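Local structure of sulfate transporter 4.1, chloroplastic (Arabidopsis thaliana, 7LHV) at residues G150-A153 and L154-L157; A234-K238 and I239-V243; F475-E478 and I479-V483. The protein cotransports sulfate with protons across a membrane and may play a role in the regulation of sulfate assimilation. All blocks are in the same frame, centred on the assembly; numbering follows the deposited sequence.

Contact 1. Residues G150-A153 and L154-L157. With SO4 (sulfate ion), chain D.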
ATOM      1  N   GLY A 150      -1.141 -26.269  16.296  1.00 50.88           N
ATOM      2  CA  GLY A 150      -0.604 -27.433  15.639  1.00 50.88           C
ATOM      3  C   GLY A 150      -0.564 -27.263  14.136  1.00 50.88           C
ATOM      4  O   GLY A 150      -0.740 -26.160  13.611  1.00 50.88           O
ATOM      5  N   PRO A 151      -0.313 -28.353  13.414  1.00 50.39           N
ATOM      6  CA  PRO A 151      -0.336 -28.284  11.951  1.00 50.39           C
ATOM      7  C   PRO A 151      -1.713 -27.903  11.434  1.00 50.39           C
ATOM      8  O   PRO A 151      -2.738 -28.311  11.983  1.00 50.39           O
ATOM      9  CB  PRO A 151       0.048 -29.706  11.524  1.00 50.39           C
ATOM     10  CG  PRO A 151       0.691 -30.312  12.714  1.00 50.39           C
ATOM     11  CD  PRO A 151       0.026 -29.699  13.896  1.00 50.39           C
ATOM     12  N   VAL A 152      -1.728 -27.112  10.364  1.00 51.56           N
ATOM     13  CA  VAL A 152      -2.956 -26.756   9.667  1.00 51.56           C
ATOM     14  C   VAL A 152      -2.738 -26.991   8.179  1.00 51.56           C
ATOM     15  O   VAL A 152      -1.608 -27.134   7.708  1.00 51.56           O
ATOM     16  CB  VAL A 152      -3.391 -25.299   9.931  1.00 51.56           C
ATOM     17  CG1 VAL A 152      -3.591 -25.070  11.415  1.00 51.56           C
ATOM     18  CG2 VAL A 152      -2.376 -24.334   9.378  1.00 51.56           C
ATOM     19  N   ALA A 153      -3.845 -27.052   7.440  1.00 52.24           N
ATOM     20  CA  ALA A 153      -3.763 -27.378   6.020  1.00 52.24           C
ATOM     21  C   ALA A 153      -3.018 -26.303   5.237  1.00 52.24           C
ATOM     22  O   ALA A 153      -2.162 -26.615   4.403  1.00 52.24           O
ATOM     23  CB  ALA A 153      -5.165 -27.582   5.451  1.00 52.24           C
ATOM     24  N   LEU A 154      -3.316 -25.030   5.503  1.00 49.18           N
ATOM     25  CA  LEU A 154      -2.753 -23.955   4.695  1.00 49.18           C
ATOM     26  C   LEU A 154      -1.258 -23.791   4.943  1.00 49.18           C
ATOM     27  O   LEU A 154      -0.474 -23.650   3.997  1.00 49.18           O
ATOM     28  CB  LEU A 154      -3.493 -22.649   4.977  1.00 49.18           C
ATOM     29  CG  LEU A 154      -3.125 -21.471   4.078  1.00 49.18           C
ATOM     30  CD1 LEU A 154      -3.357 -21.832   2.628  1.00 49.18           C
ATOM     31  CD2 LEU A 154      -3.931 -20.246   4.458  1.00 49.18           C
ATOM     32  N   VAL A 155      -0.843 -23.790   6.209  1.00 47.87           N
ATOM     33  CA  VAL A 155       0.574 -23.638   6.517  1.00 47.87           C
ATOM     34  C   VAL A 155       1.361 -24.838   6.007  1.00 47.87           C
ATOM     35  O   VAL A 155       2.486 -24.694   5.519  1.00 47.87           O
ATOM     36  CB  VAL A 155       0.774 -23.415   8.025  1.00 47.87           C
ATOM     37  CG1 VAL A 155       2.218 -23.629   8.415  1.00 47.87           C
ATOM     38  CG2 VAL A 155       0.332 -22.018   8.405  1.00 47.87           C
ATOM     39  N   SER A 156       0.781 -26.036   6.100  1.00 49.41           N
ATOM     40  CA  SER A 156       1.434 -27.214   5.540  1.00 49.41           C
ATOM     41  C   SER A 156       1.586 -27.093   4.029  1.00 49.41           C
ATOM     42  O   SER A 156       2.625 -27.461   3.471  1.00 49.41           O
ATOM     43  CB  SER A 156       0.651 -28.474   5.901  1.00 49.41           C
ATOM     44  OG  SER A 156       0.680 -28.708   7.298  1.00 49.41           O
ATOM     45  N   LEU A 157       0.560 -26.576   3.350  1.00 49.56           N
ATOM     46  CA  LEU A 157       0.658 -26.370   1.909  1.00 49.56           C
ATOM     47  C   LEU A 157       1.750 -25.367   1.561  1.00 49.56           C
ATOM     48  O   LEU A 157       2.513 -25.575   0.613  1.00 49.56           O
ATOM     49  CB  LEU A 157      -0.685 -25.904   1.355  1.00 49.56           C
ATOM     50  CG  LEU A 157      -0.671 -25.431  -0.096  1.00 49.56           C
ATOM     51  CD1 LEU A 157      -0.416 -26.589  -1.039  1.00 49.56           C
ATOM     52  CD2 LEU A 157      -1.979 -24.746  -0.427  1.00 49.56           C
TER
HETATM   53  S   SO4 D1002      -7.546 -26.387   9.739  1.00 61.42           S
HETATM   54  O1  SO4 D1002      -8.919 -26.729   9.386  1.00 61.42           O
HETATM   55  O2  SO4 D1002      -7.531 -25.109  10.438  1.00 61.42           O
HETATM   56  O3  SO4 D1002      -6.750 -26.277   8.523  1.00 61.42           O
HETATM   57  O4  SO4 D1002      -6.986 -27.426  10.596  1.00 61.42           O
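The carbonyl plane of V152 is gripped from opposite faces by S156: the hydroxyl OG comes to V152 O on one face (2.8 Å) and S156 N comes to the same V152 O on the other (3.1 Å). Each donor is tilted 29° from the plane, so the two bonds straddle it and together fix the last peptide before the helix. The hydroxyl can reach back because OG stands beside its own backbone N (chi1 -66°); it is also hydrogen-bonded to Y385 OH. V152 is the N-cap of helix 153-166, and the N-H of A153, the first residue of that helix, is turned to the bound sulfate: A153 N points almost straight at its O3 (3.2 Å, 171° at the hydrogen), an anion also held by F391 N and S392 OG. Helix 391-399 thus faces the same ion with its own start, as expected for the anion site of SLC26 transporters, and the sulfate is consistent with transported substrate. The next bond of the helix runs from L157 N to A153 O (2.9 Å). Beside the carbonyl grip, V152 CG2 rests against V155 CB (3.5 Å), the two branched side chains meeting at a slant, while V155 also touches P386 and L154 packs on F212.

Contact 2. Residues A234-K238 and I239-V243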
ATOM      1  N   ALA A 234       2.668 -35.312 -11.154  1.00 76.54           N
ATOM      2  CA  ALA A 234       3.571 -34.169 -11.180  1.00 76.54           C
ATOM      3  C   ALA A 234       3.263 -33.230 -10.024  1.00 76.54           C
ATOM      4  O   ALA A 234       2.105 -32.889  -9.770  1.00 76.54           O
ATOM      5  CB  ALA A 234       3.464 -33.423 -12.509  1.00 76.54           C
ATOM      6  N   ARG A 235       4.312 -32.813  -9.327  1.00 74.49           N
ATOM      7  CA  ARG A 235       4.185 -31.963  -8.151  1.00 74.49           C
ATOM      8  C   ARG A 235       4.160 -30.505  -8.595  1.00 74.49           C
ATOM      9  O   ARG A 235       5.151 -29.992  -9.124  1.00 74.49           O
ATOM     10  CB  ARG A 235       5.332 -32.243  -7.183  1.00 74.49           C
ATOM     11  CG  ARG A 235       5.230 -31.522  -5.863  1.00 74.49           C
ATOM     12  CD  ARG A 235       5.948 -30.195  -5.939  1.00 74.49           C
ATOM     13  NE  ARG A 235       6.004 -29.527  -4.649  1.00 74.49           N
ATOM     14  CZ  ARG A 235       6.425 -28.284  -4.477  1.00 74.49           C
ATOM     15  NH1 ARG A 235       6.875 -27.559  -5.488  1.00 74.49           N
ATOM     16  NH2 ARG A 235       6.388 -27.753  -3.260  1.00 74.49           N
ATOM     17  N   SER A 236       3.029 -29.838  -8.377  1.00 72.25           N
ATOM     18  CA  SER A 236       2.905 -28.426  -8.706  1.00 72.25           C
ATOM     19  C   SER A 236       1.755 -27.830  -7.909  1.00 72.25           C
ATOM     20  O   SER A 236       0.910 -28.548  -7.372  1.00 72.25           O
ATOM     21  CB  SER A 236       2.689 -28.213 -10.208  1.00 72.25           C
ATOM     22  OG  SER A 236       3.882 -28.469 -10.932  1.00 72.25           O
ATOM     23  N   SER A 237       1.746 -26.502  -7.838  1.00 67.30           N
ATOM     24  CA  SER A 237       0.705 -25.752  -7.154  1.00 67.30           C
ATOM     25  C   SER A 237      -0.335 -25.188  -8.112  1.00 67.30           C
ATOM     26  O   SER A 237      -1.166 -24.372  -7.700  1.00 67.30           O
ATOM     27  CB  SER A 237       1.325 -24.622  -6.331  1.00 67.30           C
ATOM     28  OG  SER A 237       0.324 -23.809  -5.752  1.00 67.30           O
ATOM     29  N   LYS A 238      -0.304 -25.590  -9.377  1.00 64.00           N
ATOM     30  CA  LYS A 238      -1.248 -25.130 -10.382  1.00 64.00           C
ATOM     31  C   LYS A 238      -2.114 -26.292 -10.849  1.00 64.00           C
ATOM     32  O   LYS A 238      -1.664 -27.439 -10.901  1.00 64.00           O
ATOM     33  CB  LYS A 238      -0.521 -24.507 -11.575  1.00 64.00           C
ATOM     34  CG  LYS A 238       0.554 -23.509 -11.192  1.00 64.00           C
ATOM     35  CD  LYS A 238       1.346 -23.071 -12.410  1.00 64.00           C
ATOM     36  CE  LYS A 238       2.432 -22.081 -12.031  1.00 64.00           C
ATOM     37  NZ  LYS A 238       3.487 -22.725 -11.204  1.00 64.00           N
ATOM     38  N   ILE A 239      -3.366 -25.984 -11.191  1.00 64.32           N
ATOM     39  CA  ILE A 239      -4.325 -27.033 -11.520  1.00 64.32           C
ATOM     40  C   ILE A 239      -3.987 -27.693 -12.850  1.00 64.32           C
ATOM     41  O   ILE A 239      -4.120 -28.913 -13.002  1.00 64.32           O
ATOM     42  CB  ILE A 239      -5.754 -26.465 -11.524  1.00 64.32           C
ATOM     43  CG1 ILE A 239      -6.083 -25.884 -10.155  1.00 64.32           C
ATOM     44  CG2 ILE A 239      -6.759 -27.542 -11.886  1.00 64.32           C
ATOM     45  CD1 ILE A 239      -5.913 -26.856  -9.019  1.00 64.32           C
ATOM     46  N   VAL A 240      -3.568 -26.902 -13.840  1.00 68.61           N
ATOM     47  CA  VAL A 240      -3.356 -27.445 -15.181  1.00 68.61           C
ATOM     48  C   VAL A 240      -2.270 -28.517 -15.208  1.00 68.61           C
ATOM     49  O   VAL A 240      -2.520 -29.600 -15.761  1.00 68.61           O
ATOM     50  CB  VAL A 240      -3.093 -26.304 -16.179  1.00 68.61           C
ATOM     51  CG1 VAL A 240      -2.768 -26.863 -17.549  1.00 68.61           C
ATOM     52  CG2 VAL A 240      -4.294 -25.377 -16.248  1.00 68.61           C
ATOM     53  N   PRO A 241      -1.065 -28.296 -14.660  1.00 67.09           N
ATOM     54  CA  PRO A 241      -0.084 -29.395 -14.640  1.00 67.09           C
ATOM     55  C   PRO A 241      -0.544 -30.606 -13.849  1.00 67.09           C
ATOM     56  O   PRO A 241      -0.238 -31.740 -14.235  1.00 67.09           O
ATOM     57  CB  PRO A 241       1.159 -28.743 -14.018  1.00 67.09           C
ATOM     58  CG  PRO A 241       0.653 -27.559 -13.295  1.00 67.09           C
ATOM     59  CD  PRO A 241      -0.490 -27.060 -14.106  1.00 67.09           C
ATOM     60  N   ILE A 242      -1.283 -30.403 -12.756  1.00 67.44           N
ATOM     61  CA  ILE A 242      -1.760 -31.534 -11.963  1.00 67.44           C
ATOM     62  C   ILE A 242      -2.710 -32.394 -12.784  1.00 67.44           C
ATOM     63  O   ILE A 242      -2.590 -33.624 -12.826  1.00 67.44           O
ATOM     64  CB  ILE A 242      -2.431 -31.038 -10.668  1.00 67.44           C
ATOM     65  CG1 ILE A 242      -1.410 -30.372  -9.750  1.00 67.44           C
ATOM     66  CG2 ILE A 242      -3.114 -32.187  -9.953  1.00 67.44           C
ATOM     67  CD1 ILE A 242      -2.032 -29.666  -8.569  1.00 67.44           C
ATOM     68  N   VAL A 243      -3.667 -31.754 -13.460  1.00 68.95           N
ATOM     69  CA  VAL A 243      -4.632 -32.499 -14.260  1.00 68.95           C
ATOM     70  C   VAL A 243      -3.944 -33.164 -15.444  1.00 68.95           C
ATOM     71  O   VAL A 243      -4.270 -34.299 -15.813  1.00 68.95           O
ATOM     72  CB  VAL A 243      -5.779 -31.576 -14.706  1.00 68.95           C
ATOM     73  CG1 VAL A 243      -6.732 -32.317 -15.625  1.00 68.95           C
ATOM     74  CG2 VAL A 243      -6.517 -31.035 -13.496  1.00 68.95           C
TER
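I242 meets S236 and K238 by its torsions: CG1 lies beside the backbone N (chi1 -66°) and CD1 continues in an extended chain (chi2 171°), so the end of the side chain reaches back under the loop. There CD1 stands 3.4 Å from S236 O, and CG1 lies 3.2 Å from K238 O. P241 comes from another side. Its ring places CG 3.3 Å from K238 O and CD 3.6 Å from K238 CB, while S236 CB lies 3.8 Å from P241 CG. S236 is itself tied back along the loop, its OG donating to R235 O (2.7 Å) from above the carbonyl plane. A glycine here would probably leave the P241 ring without its methylene neighbour and R235 O without the hydroxyl that now donates to it, setting the loop freer to turn. Beyond the loop, I239 packs on V219 and L222 and pairs through its backbone with L473, which fastens the new helix to its neighbours. The two segments meet through carbon atoms of I242 and P241 set against loop carbonyls and the CB atoms of S236 and K238. K238 is the N-cap and P241 sits in the first turn, where proline is common because the N-H it lacks would have no helical acceptor, at the end of the loop joining helices 206-229 and 239-249.

Contact 3. Residues F475-E478 and I479-V483. With S1P ((2S,3R,4E)-2-amino-3-hydroxyoctadec-4-en-1-yl dihydrogen phosphate), chain C.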
ATOM      1  N   PHE A 475      -2.553 -19.919 -11.520  1.00 53.82           N
ATOM      2  CA  PHE A 475      -1.171 -19.521 -11.330  1.00 53.82           C
ATOM      3  C   PHE A 475      -0.712 -19.978  -9.948  1.00 53.82           C
ATOM      4  O   PHE A 475      -1.421 -20.696  -9.240  1.00 53.82           O
ATOM      5  CB  PHE A 475      -1.034 -18.012 -11.536  1.00 53.82           C
ATOM      6  CG  PHE A 475      -1.526 -17.543 -12.874  1.00 53.82           C
ATOM      7  CD1 PHE A 475      -0.690 -17.556 -13.976  1.00 53.82           C
ATOM      8  CD2 PHE A 475      -2.827 -17.105 -13.034  1.00 53.82           C
ATOM      9  CE1 PHE A 475      -1.145 -17.132 -15.207  1.00 53.82           C
ATOM     10  CE2 PHE A 475      -3.285 -16.681 -14.263  1.00 53.82           C
ATOM     11  CZ  PHE A 475      -2.443 -16.695 -15.350  1.00 53.82           C
ATOM     12  N   GLY A 476       0.482 -19.568  -9.552  1.00 58.37           N
ATOM     13  CA  GLY A 476       1.044 -20.036  -8.304  1.00 58.37           C
ATOM     14  C   GLY A 476       0.335 -19.467  -7.090  1.00 58.37           C
ATOM     15  O   GLY A 476      -0.502 -18.567  -7.166  1.00 58.37           O
ATOM     16  N   ILE A 477       0.672 -20.039  -5.933  1.00 58.68           N
ATOM     17  CA  ILE A 477       0.207 -19.485  -4.666  1.00 58.68           C
ATOM     18  C   ILE A 477       0.777 -18.089  -4.461  1.00 58.68           C
ATOM     19  O   ILE A 477       0.074 -17.170  -4.029  1.00 58.68           O
ATOM     20  CB  ILE A 477       0.584 -20.422  -3.503  1.00 58.68           C
ATOM     21  CG1 ILE A 477      -0.385 -21.600  -3.424  1.00 58.68           C
ATOM     22  CG2 ILE A 477       0.600 -19.665  -2.189  1.00 58.68           C
ATOM     23  CD1 ILE A 477       0.162 -22.766  -2.641  1.00 58.68           C
ATOM     24  N   GLU A 478       2.066 -17.913  -4.762  1.00 62.72           N
ATOM     25  CA  GLU A 478       2.710 -16.620  -4.562  1.00 62.72           C
ATOM     26  C   GLU A 478       2.113 -15.550  -5.467  1.00 62.72           C
ATOM     27  O   GLU A 478       1.911 -14.409  -5.041  1.00 62.72           O
ATOM     28  CB  GLU A 478       4.213 -16.753  -4.795  1.00 62.72           C
ATOM     29  CG  GLU A 478       4.876 -17.740  -3.853  1.00 62.72           C
ATOM     30  CD  GLU A 478       6.233 -18.193  -4.341  1.00 62.72           C
ATOM     31  OE1 GLU A 478       6.590 -17.864  -5.491  1.00 62.72           O
ATOM     32  OE2 GLU A 478       6.942 -18.877  -3.575  1.00 62.72           O
ATOM     33  N   ILE A 479       1.823 -15.901  -6.722  1.00 59.57           N
ATOM     34  CA  ILE A 479       1.198 -14.942  -7.629  1.00 59.57           C
ATOM     35  C   ILE A 479      -0.181 -14.548  -7.121  1.00 59.57           C
ATOM     36  O   ILE A 479      -0.553 -13.370  -7.153  1.00 59.57           O
ATOM     37  CB  ILE A 479       1.138 -15.511  -9.057  1.00 59.57           C
ATOM     38  CG1 ILE A 479       2.545 -15.605  -9.648  1.00 59.57           C
ATOM     39  CG2 ILE A 479       0.253 -14.652  -9.937  1.00 59.57           C
ATOM     40  CD1 ILE A 479       2.620 -16.425 -10.910  1.00 59.57           C
ATOM     41  N   GLY A 480      -0.962 -15.521  -6.649  1.00 53.61           N
ATOM     42  CA  GLY A 480      -2.273 -15.204  -6.106  1.00 53.61           C
ATOM     43  C   GLY A 480      -2.201 -14.321  -4.874  1.00 53.61           C
ATOM     44  O   GLY A 480      -2.999 -13.397  -4.714  1.00 53.61           O
ATOM     45  N   VAL A 481      -1.239 -14.595  -3.990  1.00 55.74           N
ATOM     46  CA  VAL A 481      -1.052 -13.762  -2.807  1.00 55.74           C
ATOM     47  C   VAL A 481      -0.692 -12.340  -3.212  1.00 55.74           C
ATOM     48  O   VAL A 481      -1.228 -11.365  -2.667  1.00 55.74           O
ATOM     49  CB  VAL A 481       0.022 -14.374  -1.889  1.00 55.74           C
ATOM     50  CG1 VAL A 481       0.519 -13.345  -0.891  1.00 55.74           C
ATOM     51  CG2 VAL A 481      -0.523 -15.589  -1.172  1.00 55.74           C
ATOM     52  N   LEU A 482       0.224 -12.199  -4.171  1.00 54.24           N
ATOM     53  CA  LEU A 482       0.630 -10.873  -4.620  1.00 54.24           C
ATOM     54  C   LEU A 482      -0.534 -10.123  -5.249  1.00 54.24           C
ATOM     55  O   LEU A 482      -0.721  -8.932  -4.992  1.00 54.24           O
ATOM     56  CB  LEU A 482       1.794 -10.984  -5.604  1.00 54.24           C
ATOM     57  CG  LEU A 482       3.156 -11.278  -4.976  1.00 54.24           C
ATOM     58  CD1 LEU A 482       4.227 -11.390  -6.048  1.00 54.24           C
ATOM     59  CD2 LEU A 482       3.519 -10.214  -3.955  1.00 54.24           C
ATOM     60  N   VAL A 483      -1.335 -10.806  -6.069  1.00 49.17           N
ATOM     61  CA  VAL A 483      -2.489 -10.159  -6.692  1.00 49.17           C
ATOM     62  C   VAL A 483      -3.498  -9.721  -5.640  1.00 49.17           C
ATOM     63  O   VAL A 483      -4.033  -8.609  -5.704  1.00 49.17           O
ATOM     64  CB  VAL A 483      -3.127 -11.090  -7.738  1.00 49.17           C
ATOM     65  CG1 VAL A 483      -4.416 -10.492  -8.250  1.00 49.17           C
ATOM     66  CG2 VAL A 483      -2.173 -11.301  -8.892  1.00 49.17           C
TER
HETATM   67  C1  S1P C1001       6.764 -14.006  -6.252  1.00 66.93           C
HETATM   68  O1  S1P C1001       7.362 -15.114  -6.945  1.00 66.93           O
HETATM   69  C2  S1P C1001       7.563 -13.786  -4.986  1.00 66.93           C
HETATM   70  N2  S1P C1001       8.374 -14.955  -4.621  1.00 66.93           N
HETATM   71  C3  S1P C1001       6.683 -13.306  -3.822  1.00 66.93           C
HETATM   72  O3  S1P C1001       7.367 -12.175  -3.296  1.00 66.93           O
HETATM   73  C4  S1P C1001       6.481 -14.342  -2.760  1.00 66.93           C
HETATM   74  C5  S1P C1001       5.749 -14.199  -1.667  1.00 66.93           C
HETATM   75  C6  S1P C1001       4.935 -13.046  -1.176  1.00 66.93           C
HETATM   76  C7  S1P C1001       5.116 -12.721   0.309  1.00 66.93           C
HETATM   77  C8  S1P C1001       4.067 -11.767   0.855  1.00 66.93           C
HETATM   78  C9  S1P C1001       4.147 -11.507   2.346  1.00 66.93           C
HETATM   79  C10 S1P C1001       3.008 -10.662   2.888  1.00 66.93           C
HETATM   80  C11 S1P C1001       2.005 -11.406   3.744  1.00 66.93           C
HETATM   81  C12 S1P C1001       0.569 -11.116   3.386  1.00 66.93           C
HETATM   82  C13 S1P C1001      -0.431 -12.115   3.899  1.00 66.93           C
HETATM   83  C14 S1P C1001      -1.030 -12.974   2.815  1.00 66.93           C
HETATM   84  C15 S1P C1001      -2.536 -13.097   2.841  1.00 66.93           C
HETATM   85  C16 S1P C1001      -3.124 -13.926   1.718  1.00 66.93           C
HETATM   86  C17 S1P C1001      -4.043 -13.211   0.756  1.00 66.93           C
HETATM   87  P22 S1P C1001       6.903 -15.287  -8.442  1.00 66.93           P
HETATM   88  O23 S1P C1001       6.606 -16.772  -8.669  1.00 66.93           O
HETATM   89  O24 S1P C1001       5.633 -14.480  -8.556  1.00 66.93           O
HETATM   90  O25 S1P C1001       7.958 -14.766  -9.329  1.00 66.93           O
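F475 and I479 meet where helix 459-474 has just ended and the long helix 477-496 begins, with G476 between them as N-cap of the new helix. The backbone supplies the first interactions, the successive i to i+4 bonds of the opening turns. G480 N donates to G476 O (3.1 Å) from above the carbonyl plane, V481 N to I477 O (2.9 Å) nearer the plane of its own acceptor carbonyl, and L482 N to E478 O (2.9 Å).

Apolar contacts line two different flanks of the helix. On one, I479 CG2, set anti to its backbone N (chi1 of CG1 -69°), lies against F475 CB at 3.9 Å, and the I479 side chain also touches I471 of helix 459-474. On the other, I477 and V481 approach more loosely through their CG2 methyls, 4.3 Å apart, both also touching F212 of helix 206-229.

The remaining contacts are with the bound lipid, (2S,3R,4E)-2-amino-3-hydroxyoctadec-4-en-1-yl dihydrogen phosphate, whose pocket includes E478, I479 and L482. Its head group lies alongside the helix start. The amine of the lipid is near the carboxylate of E478, where it would probably offset part of the negative charge gathered by carboxylate and phosphate. V481 CG1 approaches the alkyl tail, and I479 CG1 is 3.5 Å from phosphate oxygen O24. L482 CD1 rests at 3.6 Å from C1, and E478 OE1 stands 3.2 Å from the bridging ester oxygen O1.

In the fold
Along the chain the three contacts follow one another, each closing before the next opens, and each concerns the beginning of a helix in the membrane part of the protein: 153-166, 239-249 and 477-496. Their centres lie about 19 Å (contacts 1 and 2), 18 Å (1 and 3) and 15 Å (2 and 3) apart. Contact 3 touches both others through I477, whose CD1 lies 3.7 Å from L157 CD2 and 3.3 Å from S237 OG. Contacts 1 and 2 do not touch, their nearest atoms being about 6 Å apart, but R235 packs on S160 of helix 153-166. That helix therefore runs from the sulfate site toward the loop and the lipid-lined helix start.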